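PDB 6VC5: endoglucanase from Komagataeibacter sucrofermentans, which probably hydrolyses internal beta-1,4-glucosidic linkages in cellulose and related beta-D-glucans. Local coordinates for residues Gly188-Trp193 and Phe209-Gly214; Lys194-Trp199 and Pro217-Asp222. One frame throughout, in Å; residues are numbered along the deposited sequence.

Interaction 1 of 2, residues Gly188-Trp193 and Phe209-Gly214; sequences GRFGEW and FSIAKG
Phe-190 and Ile-211 meet because both first torsions turn the same way: the ring of Phe-190 stands opposite its own carbonyl carbon (chi1 -60°), and Ile-211 sets CG1 in the equivalent position (chi1 -58°). That brings the CG1 methylene of Ile-211 squarely over one face of the ring, 3.7 Å from the centroid of Phe-190 and just 8° off the ring normal, a clear CH-pi contact. The two side chains run past each other in opposite directions, which carries the terminal CD1 of Ile-211 back toward the root of the ring, 3.9 Å from CG of Phe-190.

The far end of the ring rests on the backbone of the strand. CZ of Phe-190 lies 3.8 Å from the carbonyl carbon of Ser-210, approached obliquely, while the carbonyl oxygen of Phe-209 sits near the ring plane at the CE1 edge of Phe-190. Further back toward the helix, Phe-209 presents an edge rather than a face: its CD2 comes 3.8 Å from CA of Gly-188, the first residue to leave helical geometry after helix 172-187. Lys-187, one residue earlier, makes a cation-pi contact with the same Phe-209 ring.

The side-chain contacts are apolar, and 209 Å² is buried in all. Leu-200 of the adjoining strand touches both phenylalanines, and Leu-262 touches both Phe-190 and Ile-211, so the pair belongs to a small hydrophobic cluster near the protein surface. Strand 209-211 is an outermost strand of a three-stranded antiparallel sheet, and Ser-210 shares a backbone hydrogen bond with Ser-201 of the neighbouring strand 200-203. What the contact joins is this short sheet and the exit of helix 172-187, in a chain whose family adopts the (alpha/alpha)6 barrel.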
ATOM      1  N   GLY A 188      13.729 -11.735  -3.417  1.00 10.90           N
ATOM      2  CA  GLY A 188      13.717 -11.438  -1.996  1.00  9.90           C
ATOM      3  C   GLY A 188      12.638 -12.195  -1.253  1.00 11.24           C
ATOM      4  O   GLY A 188      11.752 -11.591  -0.643  1.00 12.77           O
ATOM      5  N   ARG A 189      12.700 -13.521  -1.309  1.00  9.84           N
ATOM      6  CA  ARG A 189      11.739 -14.365  -0.611  1.00 10.68           C
ATOM      7  C   ARG A 189      12.486 -15.369   0.248  1.00 10.71           C
ATOM      8  O   ARG A 189      13.580 -15.814  -0.107  1.00 13.22           O
ATOM      9  CB  ARG A 189      10.779 -15.054  -1.592  1.00 14.13           C
ATOM     10  CG  ARG A 189       9.881 -14.047  -2.298  1.00 15.22           C
ATOM     11  CD  ARG A 189       8.857 -14.704  -3.193  1.00 16.38           C
ATOM     12  NE  ARG A 189       9.485 -15.440  -4.294  1.00 16.94           N
ATOM     13  CZ  ARG A 189       9.166 -16.688  -4.631  1.00 19.49           C
ATOM     14  NH1 ARG A 189       8.235 -17.340  -3.955  1.00 20.10           N
ATOM     15  NH2 ARG A 189       9.775 -17.291  -5.649  1.00 20.09           N
ATOM     16  N   PHE A 190      11.895 -15.704   1.392  1.00  8.53           N
ATOM     17  CA  PHE A 190      12.658 -16.348   2.453  1.00  8.17           C
ATOM     18  C   PHE A 190      11.836 -17.434   3.126  1.00  9.26           C
ATOM     19  O   PHE A 190      10.600 -17.389   3.161  1.00  9.77           O
ATOM     20  CB  PHE A 190      13.095 -15.324   3.520  1.00  9.27           C
ATOM     21  CG  PHE A 190      13.966 -14.230   2.978  1.00  8.64           C
ATOM     22  CD1 PHE A 190      15.350 -14.359   2.978  1.00  9.33           C
ATOM     23  CD2 PHE A 190      13.403 -13.089   2.433  1.00  9.85           C
ATOM     24  CE1 PHE A 190      16.145 -13.348   2.447  1.00  9.89           C
ATOM     25  CE2 PHE A 190      14.178 -12.088   1.911  1.00 10.12           C
ATOM     26  CZ  PHE A 190      15.558 -12.216   1.908  1.00  9.60           C
ATOM     27  N   GLY A 191      12.549 -18.390   3.710  1.00  9.34           N
ATOM     28  CA  GLY A 191      11.903 -19.348   4.581  1.00 10.08           C
ATOM     29  C   GLY A 191      11.275 -20.480   3.806  1.00 11.40           C
ATOM     30  O   GLY A 191      11.305 -20.537   2.572  1.00 11.75           O
ATOM     31  N   GLU A 192      10.679 -21.403   4.574  1.00 10.91           N
ATOM     32  CA  GLU A 192      10.087 -22.607   4.002  1.00 11.45           C
ATOM     33  C   GLU A 192       8.906 -22.314   3.080  1.00 11.81           C
ATOM     34  O   GLU A 192       8.578 -23.155   2.235  1.00 14.52           O
ATOM     35  CB  GLU A 192       9.654 -23.562   5.114  1.00 13.10           C
ATOM     36  CG  GLU A 192       8.578 -22.990   6.037  1.00 15.83           C
ATOM     37  CD  GLU A 192       8.626 -23.611   7.426  1.00 18.84           C
ATOM     38  OE1 GLU A 192       9.463 -23.180   8.250  1.00 20.15           O
ATOM     39  OE2 GLU A 192       7.829 -24.534   7.689  1.00 21.09           O
ATOM     40  N   TRP A 193       8.248 -21.164   3.224  1.00 10.48           N
ATOM     41  CA  TRP A 193       7.122 -20.801   2.375  1.00 10.12           C
ATOM     42  C   TRP A 193       7.508 -19.862   1.240  1.00  9.63           C
ATOM     43  O   TRP A 193       6.651 -19.530   0.408  1.00  9.97           O
ATOM     44  CB  TRP A 193       6.021 -20.149   3.214  1.00 10.32           C
ATOM     45  CG  TRP A 193       5.572 -21.012   4.335  1.00 12.47           C
ATOM     46  CD1 TRP A 193       5.777 -20.806   5.670  1.00 14.73           C
ATOM     47  CD2 TRP A 193       4.835 -22.231   4.217  1.00 12.86           C
ATOM     48  NE1 TRP A 193       5.197 -21.831   6.396  1.00 15.93           N
ATOM     49  CE2 TRP A 193       4.611 -22.714   5.524  1.00 13.58           C
ATOM     50  CE3 TRP A 193       4.327 -22.954   3.130  1.00 12.76           C
ATOM     51  CZ2 TRP A 193       3.921 -23.907   5.776  1.00 14.13           C
ATOM     52  CZ3 TRP A 193       3.625 -24.140   3.383  1.00 14.52           C
ATOM     53  CH2 TRP A 193       3.431 -24.597   4.696  1.00 13.76           C
ATOM     54  N   PHE A 209      20.968  -9.949  -0.734  1.00  8.21           N
ATOM     55  CA  PHE A 209      19.635  -9.704  -0.182  1.00  8.22           C
ATOM     56  C   PHE A 209      19.496 -10.371   1.179  1.00  9.70           C
ATOM     57  O   PHE A 209      19.942 -11.510   1.378  1.00 12.60           O
ATOM     58  CB  PHE A 209      18.562 -10.334  -1.078  1.00  8.73           C
ATOM     59  CG  PHE A 209      18.221  -9.558  -2.325  1.00  9.38           C
ATOM     60  CD1 PHE A 209      19.203  -8.963  -3.125  1.00 10.33           C
ATOM     61  CD2 PHE A 209      16.903  -9.468  -2.729  1.00 10.96           C
ATOM     62  CE1 PHE A 209      18.853  -8.274  -4.294  1.00 11.03           C
ATOM     63  CE2 PHE A 209      16.554  -8.780  -3.891  1.00 11.32           C
ATOM     64  CZ  PHE A 209      17.538  -8.183  -4.675  1.00 11.78           C
ATOM     65  N   SER A 210      18.816  -9.688   2.100  1.00  7.91           N
ATOM     66  CA  SER A 210      18.568 -10.247   3.421  1.00  8.40           C
ATOM     67  C   SER A 210      17.297  -9.641   4.008  1.00  7.62           C
ATOM     68  O   SER A 210      16.747  -8.665   3.497  1.00  9.12           O
ATOM     69  CB  SER A 210      19.772 -10.025   4.351  1.00 11.86           C
ATOM     70  OG  SER A 210      20.074  -8.647   4.454  1.00 13.66           O
ATOM     71  N   ILE A 211      16.824 -10.243   5.088  1.00  6.74           N
ATOM     72  CA  ILE A 211      15.726  -9.664   5.850  1.00  7.20           C
ATOM     73  C   ILE A 211      16.291  -8.507   6.661  1.00  8.91           C
ATOM     74  O   ILE A 211      17.331  -8.647   7.316  1.00 11.39           O
ATOM     75  CB  ILE A 211      15.085 -10.733   6.747  1.00  7.18           C
ATOM     76  CG1 ILE A 211      14.569 -11.909   5.909  1.00  8.37           C
ATOM     77  CG2 ILE A 211      13.955 -10.135   7.564  1.00  9.33           C
ATOM     78  CD1 ILE A 211      14.232 -13.143   6.756  1.00 10.78           C
ATOM     79  N   ALA A 212      15.624  -7.352   6.615  1.00  7.64           N
ATOM     80  CA  ALA A 212      16.207  -6.158   7.217  1.00  8.35           C
ATOM     81  C   ALA A 212      16.240  -6.273   8.736  1.00  9.01           C
ATOM     82  O   ALA A 212      15.308  -6.791   9.355  1.00  9.39           O
ATOM     83  CB  ALA A 212      15.390  -4.925   6.836  1.00  7.97           C
ATOM     84  N   LYS A 213      17.331  -5.786   9.327  1.00  9.89           N
ATOM     85  CA  LYS A 213      17.375  -5.590  10.767  1.00 10.88           C
ATOM     86  C   LYS A 213      16.525  -4.379  11.138  1.00 12.03           C
ATOM     87  O   LYS A 213      16.278  -3.492  10.315  1.00 13.58           O
ATOM     88  CB  LYS A 213      18.817  -5.353  11.216  1.00 14.59           C
ATOM     89  CG  LYS A 213      19.701  -6.581  11.021  1.00 18.52           C
ATOM     90  CD  LYS A 213      19.278  -7.680  11.989  1.00 20.54           C
ATOM     91  CE  LYS A 213      20.233  -8.869  11.959  1.00 23.66           C
ATOM     92  NZ  LYS A 213      20.048  -9.710  10.740  1.00 25.84           N
ATOM     93  N   GLY A 214      16.059  -4.356  12.389  1.00  9.66           N
ATOM     94  CA  GLY A 214      15.278  -3.241  12.897  1.00  8.81           C
ATOM     95  C   GLY A 214      13.798  -3.513  13.026  1.00  7.45           C
ATOM     96  O   GLY A 214      13.079  -2.675  13.591  1.00  7.38           O
TER

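Interaction 2 of 2, residues Lys194-Trp199 and Pro217-Asp222; sequences KLPPDW and PRFSYD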
ATOM      1  N   LYS A 194       8.763 -19.414   1.199  1.00  9.80           N
ATOM      2  CA  LYS A 194       9.266 -18.549   0.136  1.00 10.51           C
ATOM      3  C   LYS A 194       8.423 -17.278   0.028  1.00  8.93           C
ATOM      4  O   LYS A 194       7.893 -16.935  -1.030  1.00 10.85           O
ATOM      5  CB  LYS A 194       9.354 -19.293  -1.200  1.00 16.67           C
ATOM      6  CG  LYS A 194      10.183 -20.562  -1.134  1.00 20.32           C
ATOM      7  CD  LYS A 194       9.717 -21.590  -2.155  1.00 24.26           C
ATOM      8  CE  LYS A 194      10.529 -21.489  -3.432  1.00 26.79           C
ATOM      9  NZ  LYS A 194      10.968 -22.829  -3.912  1.00 29.33           N
ATOM     10  N   LEU A 195       8.314 -16.572   1.165  1.00  7.14           N
ATOM     11  CA  LEU A 195       7.476 -15.388   1.287  1.00  6.83           C
ATOM     12  C   LEU A 195       8.326 -14.121   1.304  1.00  7.11           C
ATOM     13  O   LEU A 195       9.465 -14.124   1.784  1.00  7.59           O
ATOM     14  CB  LEU A 195       6.679 -15.448   2.600  1.00  6.55           C
ATOM     15  CG  LEU A 195       5.597 -16.535   2.657  1.00  7.18           C
ATOM     16  CD1 LEU A 195       5.178 -16.807   4.087  1.00  9.18           C
ATOM     17  CD2 LEU A 195       4.370 -16.151   1.808  1.00  8.98           C
ATOM     18  N   PRO A 196       7.775 -13.008   0.830  1.00  6.88           N
ATOM     19  CA  PRO A 196       8.482 -11.735   0.959  1.00  6.96           C
ATOM     20  C   PRO A 196       8.430 -11.244   2.385  1.00  7.21           C
ATOM     21  O   PRO A 196       7.438 -11.490   3.109  1.00  8.21           O
ATOM     22  CB  PRO A 196       7.699 -10.803   0.019  1.00  8.87           C
ATOM     23  CG  PRO A 196       6.274 -11.350   0.091  1.00 10.62           C
ATOM     24  CD  PRO A 196       6.438 -12.856   0.223  1.00  9.44           C
ATOM     25  N   PRO A 197       9.451 -10.541   2.860  1.00  5.85           N
ATOM     26  CA  PRO A 197       9.411  -9.971   4.206  1.00  6.84           C
ATOM     27  C   PRO A 197       8.683  -8.632   4.203  1.00  6.52           C
ATOM     28  O   PRO A 197       8.533  -7.966   3.169  1.00  7.49           O
ATOM     29  CB  PRO A 197      10.895  -9.756   4.529  1.00  8.34           C
ATOM     30  CG  PRO A 197      11.486  -9.406   3.192  1.00  8.11           C
ATOM     31  CD  PRO A 197      10.709 -10.201   2.157  1.00  7.59           C
ATOM     32  N   ASP A 198       8.247  -8.230   5.404  1.00  6.11           N
ATOM     33  CA  ASP A 198       7.789  -6.857   5.601  1.00  4.02           C
ATOM     34  C   ASP A 198       8.864  -5.858   5.167  1.00  4.68           C
ATOM     35  O   ASP A 198       8.555  -4.841   4.529  1.00  6.41           O
ATOM     36  CB  ASP A 198       7.442  -6.615   7.076  1.00  6.75           C
ATOM     37  CG  ASP A 198       6.233  -7.417   7.565  1.00  8.98           C
ATOM     38  OD1 ASP A 198       5.274  -7.669   6.789  1.00  7.31           O
ATOM     39  OD2 ASP A 198       6.236  -7.758   8.779  1.00 11.10           O
ATOM     40  N   TRP A 199      10.129  -6.144   5.484  1.00  5.05           N
ATOM     41  CA  TRP A 199      11.244  -5.223   5.253  1.00  3.91           C
ATOM     42  C   TRP A 199      12.429  -6.009   4.709  1.00  5.01           C
ATOM     43  O   TRP A 199      12.900  -6.953   5.362  1.00  6.14           O
ATOM     44  CB  TRP A 199      11.638  -4.532   6.564  1.00  5.96           C
ATOM     45  CG  TRP A 199      10.522  -3.682   7.151  1.00  7.00           C
ATOM     46  CD1 TRP A 199       9.635  -4.042   8.135  1.00  7.40           C
ATOM     47  CD2 TRP A 199      10.195  -2.344   6.787  1.00  6.74           C
ATOM     48  NE1 TRP A 199       8.768  -3.006   8.389  1.00  7.77           N
ATOM     49  CE2 TRP A 199       9.097  -1.950   7.579  1.00  8.53           C
ATOM     50  CE3 TRP A 199      10.724  -1.438   5.864  1.00  8.91           C
ATOM     51  CZ2 TRP A 199       8.523  -0.674   7.477  1.00  9.19           C
ATOM     52  CZ3 TRP A 199      10.148  -0.176   5.757  1.00  8.92           C
ATOM     53  CH2 TRP A 199       9.065   0.190   6.558  1.00  9.26           C
ATOM     54  N   PRO A 217      11.652 -10.376  11.867  1.00 10.15           N
ATOM     55  CA  PRO A 217      11.878 -10.927  10.510  1.00  9.17           C
ATOM     56  C   PRO A 217      10.697 -11.756  10.015  1.00 10.03           C
ATOM     57  O   PRO A 217      10.747 -12.989   9.918  1.00 11.06           O
ATOM     58  CB  PRO A 217      13.137 -11.772  10.715  1.00 10.55           C
ATOM     59  CG  PRO A 217      12.977 -12.287  12.123  1.00 12.16           C
ATOM     60  CD  PRO A 217      12.408 -11.118  12.895  1.00 12.20           C
ATOM     61  N   ARG A 218       9.612 -11.071   9.650  1.00  7.90           N
ATOM     62  CA  ARG A 218       8.320 -11.705   9.434  1.00  7.96           C
ATOM     63  C   ARG A 218       7.722 -11.319   8.088  1.00  7.16           C
ATOM     64  O   ARG A 218       8.062 -10.286   7.505  1.00  7.93           O
ATOM     65  CB  ARG A 218       7.321 -11.294  10.519  1.00  7.84           C
ATOM     66  CG  ARG A 218       7.738 -11.706  11.897  1.00  7.51           C
ATOM     67  CD  ARG A 218       6.888 -11.016  12.923  1.00  8.45           C
ATOM     68  NE  ARG A 218       7.284 -11.433  14.265  1.00  9.45           N
ATOM     69  CZ  ARG A 218       6.737 -10.949  15.369  1.00 12.38           C
ATOM     70  NH1 ARG A 218       5.777 -10.040  15.283  1.00 12.73           N
ATOM     71  NH2 ARG A 218       7.150 -11.384  16.559  1.00 15.73           N
ATOM     72  N   PHE A 219       6.829 -12.168   7.613  1.00  6.94           N
ATOM     73  CA  PHE A 219       5.769 -11.841   6.660  1.00  7.08           C
ATOM     74  C   PHE A 219       4.542 -11.539   7.502  1.00  7.09           C
ATOM     75  O   PHE A 219       4.068 -12.399   8.136  1.00  8.33           O
ATOM     76  CB  PHE A 219       5.471 -13.056   5.757  1.00  7.91           C
ATOM     77  CG  PHE A 219       4.252 -12.898   4.859  1.00  8.24           C
ATOM     78  CD1 PHE A 219       4.351 -12.362   3.621  1.00  8.05           C
ATOM     79  CD2 PHE A 219       3.038 -13.374   5.262  1.00  9.37           C
ATOM     80  CE1 PHE A 219       3.258 -12.269   2.805  1.00  8.19           C
ATOM     81  CE2 PHE A 219       1.927 -13.276   4.454  1.00  9.60           C
ATOM     82  CZ  PHE A 219       2.037 -12.704   3.226  1.00  9.01           C
ATOM     83  N   SER A 220       4.062 -10.304   7.486  1.00  6.85           N
ATOM     84  CA  SER A 220       2.948  -9.909   8.318  1.00  7.17           C
ATOM     85  C   SER A 220       2.153  -8.738   7.744  1.00  6.74           C
ATOM     86  O   SER A 220       1.766  -8.779   6.621  1.00  7.10           O
ATOM     87  CB  SER A 220       3.377  -9.674   9.779  1.00  9.12           C
ATOM     88  OG  SER A 220       4.023  -8.477  10.023  1.00 11.27           O
ATOM     89  N   TYR A 221       1.940  -7.719   8.546  1.00  6.06           N
ATOM     90  CA  TYR A 221       0.945  -6.727   8.249  1.00  7.00           C
ATOM     91  C   TYR A 221       1.278  -5.795   7.095  1.00  7.77           C
ATOM     92  O   TYR A 221       0.413  -5.195   6.543  1.00  9.57           O
ATOM     93  CB  TYR A 221       0.621  -5.951   9.522  1.00  9.17           C
ATOM     94  CG  TYR A 221       0.063  -6.847  10.581  1.00 11.09           C
ATOM     95  CD1 TYR A 221      -1.257  -7.134  10.611  1.00 11.66           C
ATOM     96  CD2 TYR A 221       0.874  -7.441  11.516  1.00 13.72           C
ATOM     97  CE1 TYR A 221      -1.781  -7.963  11.557  1.00 15.19           C
ATOM     98  CE2 TYR A 221       0.352  -8.295  12.465  1.00 15.43           C
ATOM     99  CZ  TYR A 221      -0.975  -8.540  12.479  1.00 16.14           C
ATOM    100  OH  TYR A 221      -1.593  -9.353  13.392  1.00 19.82           O
ATOM    101  N   ASP A 222       2.555  -5.708   6.741  1.00  8.04           N
ATOM    102  CA  ASP A 222       2.966  -5.005   5.531  1.00  9.42           C
ATOM    103  C   ASP A 222       2.960  -5.920   4.301  1.00  7.04           C
ATOM    104  O   ASP A 222       2.325  -5.642   3.306  1.00  6.13           O
ATOM    105  CB  ASP A 222       4.402  -4.469   5.679  1.00 11.15           C
ATOM    106  CG  ASP A 222       4.549  -3.343   6.707  1.00 18.65           C
ATOM    107  OD1 ASP A 222       4.611  -3.639   7.912  1.00 24.08           O
ATOM    108  OD2 ASP A 222       4.684  -2.179   6.316  1.00 19.08           O
TER
HETATM  109  O   HOH W   1       4.272  -5.272   9.695  1.00 25.23           O
HETATM  110  O   HOH W   2       6.583  -4.786  10.507  1.00 31.71           O
HETATM  111  O   HOH W   3      10.517  -8.176   7.686  1.00 12.18           O
HETATM  112  O   HOH W   4       6.614  -2.625   9.991  1.00 29.87           O
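Asp-198 reaches across to Ser-220 with its carboxylate, tying the loop before strand 200-203 to strand 218-219 and the turn after it, within the family's (alpha/alpha)6 barrel. Its OD2 uses the syn lone pair to take the hydroxyl of Ser-220, with OG 2.6 Å from OD2 of Asp-198. OD1 of Asp-198 accepts a hydrogen bond from N of Ser-220, 3.0 Å away and 33° out of the carboxylate plane. OD1 also takes the amide of Ala-223 and, weakly, that of Asp-222, so one side chain gathers the turn after strand 218-219. The aspartate's own backbone N gives an almost straight bond (172°) to the carbonyl O of Arg-218, 2.9 Å away, which fixes the backbone of Asp-198 against Arg-218.

Next to this polar centre lies an apolar one. With its ring anti to the backbone N (chi1 172°), Phe-219 receives CD2 of Leu-195 over the middle of one face, 4.2 Å from the Phe-219 centroid, the two side chains crossing at about a right angle. At the ring edge, in plane, the buried carbonyl O of Pro-196 comes 3.2 Å from CD1 of Phe-219 and has no polar partner. Phe-244 of helix 238-251 backs Leu-195 and Pro-196.

Farther out, ND2 of Asn-153 hydrogen-bonds to OD2 of Asp-222, and water 4 accepts a hydrogen bond from NE1 of Trp-199 (2.7 Å) and donates one to OD1 of Asp-222 (3.1 Å).

Overall arrangement
Interactions 1 and 2 alternate along the chain, each pairing part of the loop 188-199 with part of 209-222, and their centres are about 7 Å apart. Interaction 1 lies nearer the surface, its centre about 19 Å from the centre of the chain, against about 14 Å for that of interaction 2. The loop joins them through a G1 beta bulge in which Lys-194 and Leu-195 sit together across from Phe-190; N of Phe-190 is 2.9 Å from O of Leu-195, a probable hydrogen bond. Between the later segments, CG2 of Ile-211 packs 3.6 Å from CB of Pro-217, so the apolar cluster of interaction 1 adjoins the start of segment 217-222.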